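PDB 3AAM: endonuclease IV from Thermus thermophilus, which cleaves phosphodiester bonds at apurinic or apyrimidinic sites in DNA during base excision repair and also has 3'-5' exonuclease activity. Local coordinates for residues Gly120-Leu125 with Ala160-Gln165. Residues are numbered along the deposited sequence; the frame is centred on the assembly and turned at random.
Sequences GALKAL and ADTPLQ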
loop_
_atom_site.group_PDB
_atom_site.type_symbol
_atom_site.label_atom_id
_atom_site.label_comp_id
_atom_site.label_asym_id
_atom_site.label_seq_id
_atom_site.Cartn_x
_atom_site.Cartn_y
_atom_site.Cartn_z
ATOM N N GLY A 120 8.191 15.819 5.500
ATOM C CA GLY A 120 6.755 15.637 5.633
ATOM C C GLY A 120 6.364 14.348 6.336
ATOM O O GLY A 120 5.506 14.351 7.220
ATOM N N ALA A 121 6.983 13.238 5.942
ATOM C CA ALA A 121 6.683 11.951 6.559
ATOM C C ALA A 121 6.957 11.992 8.058
ATOM O O ALA A 121 6.141 11.540 8.860
ATOM C CB ALA A 121 7.514 10.851 5.908
ATOM N N LEU A 122 8.109 12.538 8.435
ATOM C CA LEU A 122 8.467 12.624 9.847
ATOM C C LEU A 122 7.532 13.534 10.635
ATOM O O LEU A 122 7.193 13.238 11.777
ATOM C CB LEU A 122 9.915 13.099 9.993
ATOM C CG LEU A 122 10.959 12.061 9.572
ATOM C CD1 LEU A 122 12.351 12.672 9.607
ATOM C CD2 LEU A 122 10.873 10.858 10.502
ATOM N N LYS A 123 7.110 14.641 10.027
ATOM C CA LYS A 123 6.209 15.569 10.700
ATOM C C LYS A 123 4.854 14.915 10.968
ATOM O O LYS A 123 4.258 15.122 12.023
ATOM C CB LYS A 123 6.023 16.838 9.858
ATOM C CG LYS A 123 5.208 17.931 10.548
ATOM C CD LYS A 123 5.864 18.379 11.844
ATOM C CE LYS A 123 5.047 19.458 12.538
ATOM N NZ LYS A 123 5.685 19.901 13.811
ATOM N N ALA A 124 4.371 14.128 10.013
ATOM C CA ALA A 124 3.090 13.447 10.169
ATOM C C ALA A 124 3.155 12.467 11.337
ATOM O O ALA A 124 2.225 12.380 12.140
ATOM C CB ALA A 124 2.721 12.712 8.882
ATOM N N LEU A 125 4.258 11.728 11.423
ATOM C CA LEU A 125 4.447 10.768 12.505
ATOM C C LEU A 125 4.463 11.486 13.849
ATOM O O LEU A 125 3.878 11.015 14.823
ATOM C CB LEU A 125 5.761 10.005 12.313
ATOM C CG LEU A 125 5.754 8.912 11.242
ATOM C CD1 LEU A 125 7.160 8.381 11.022
ATOM C CD2 LEU A 125 4.828 7.796 11.679
ATOM N N ALA A 160 15.950 5.915 5.965
ATOM C CA ALA A 160 17.129 5.824 6.820
ATOM C C ALA A 160 16.995 6.718 8.047
ATOM O O ALA A 160 16.577 7.872 7.946
ATOM C CB ALA A 160 18.372 6.204 6.031
ATOM N N ASP A 161 17.358 6.173 9.205
ATOM C CA ASP A 161 17.296 6.888 10.474
ATOM C C ASP A 161 15.867 7.287 10.853
ATOM O O ASP A 161 15.652 8.291 11.534
ATOM C CB ASP A 161 18.189 8.134 10.426
ATOM C CG ASP A 161 18.514 8.674 11.807
ATOM O OD1 ASP A 161 19.145 9.748 11.896
ATOM O OD2 ASP A 161 18.145 8.020 12.807
ATOM N N THR A 162 14.893 6.496 10.411
ATOM C CA THR A 162 13.486 6.751 10.720
ATOM C C THR A 162 12.806 5.404 10.929
ATOM O O THR A 162 13.393 4.360 10.651
ATOM C CB THR A 162 12.744 7.438 9.553
ATOM O OG1 THR A 162 12.380 6.449 8.577
ATOM C CG2 THR A 162 13.622 8.490 8.896
ATOM N N PRO A 163 11.562 5.410 11.435
ATOM C CA PRO A 163 10.844 4.154 11.652
ATOM C C PRO A 163 10.019 3.805 10.411
ATOM O O PRO A 163 9.206 2.888 10.434
ATOM C CB PRO A 163 9.970 4.468 12.856
ATOM C CG PRO A 163 9.590 5.896 12.600
ATOM C CD PRO A 163 10.905 6.517 12.157
ATOM N N LEU A 164 10.229 4.554 9.333
ATOM C CA LEU A 164 9.508 4.318 8.087
ATOM C C LEU A 164 9.968 3.022 7.438
ATOM O O LEU A 164 11.124 2.623 7.570
ATOM C CB LEU A 164 9.756 5.452 7.090
ATOM C CG LEU A 164 9.361 6.882 7.459
ATOM C CD1 LEU A 164 9.906 7.856 6.418
ATOM C CD2 LEU A 164 7.852 6.976 7.543
ATOM N N GLN A 165 9.047 2.363 6.748
ATOM C CA GLN A 165 9.378 1.154 6.022
ATOM C C GLN A 165 8.868 1.327 4.603
ATOM O O GLN A 165 8.355 2.390 4.258
ATOM C CB GLN A 165 8.795 -0.083 6.706
ATOM C CG GLN A 165 9.589 -0.451 7.956
ATOM C CD GLN A 165 9.175 -1.768 8.566
ATOM O OE1 GLN A 165 9.093 -2.785 7.876
ATOM N NE2 GLN A 165 8.920 -1.763 9.875
#
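With CG anti to the carbonyl carbon in both, beside the backbone N (chi1 -76° and -60°), Leu125 and Leu164 turn their branched ends toward each other. CD1 of Leu125 comes to 3.8 Å from CD2 of Leu164. The contact belongs to the outer layer of the TIM barrel, where helix 114-128 packs against the loop that leads from helix 152-159 into the parallel barrel strand 165-169. The two leucine side chains run at a slant to one another, and Leu164, buried, divides its branches between successive turns of the helix. While CD2 serves Leu125, CD1 lies 3.9 Å from CB of Ala121, the short side chain one turn earlier. Both leucines also touch Leu136 of strand 135-139, so helix, loop and the neighbouring strand share one apolar patch. CD1 of Leu125 has a second partner in the proline ring: this methyl and CG of Pro163 approach each other end-on at 3.8 Å. Beside this, Leu122 and Thr162 cross at about a right angle, with CD2 of the leucine 4.0 Å from CG2 of the threonine. No hydrogen bond joins the two segments, and the threonine hydroxyl is used on its own side of the contact, between the loop and the end of helix 152-159. It bonds to the carbonyl oxygen of Val159 and closes an ST turn around Pro163, in which the backbone N of Leu164 donates to OG1 of Thr162 over 3.0 Å, with an N-H...O angle of 152°.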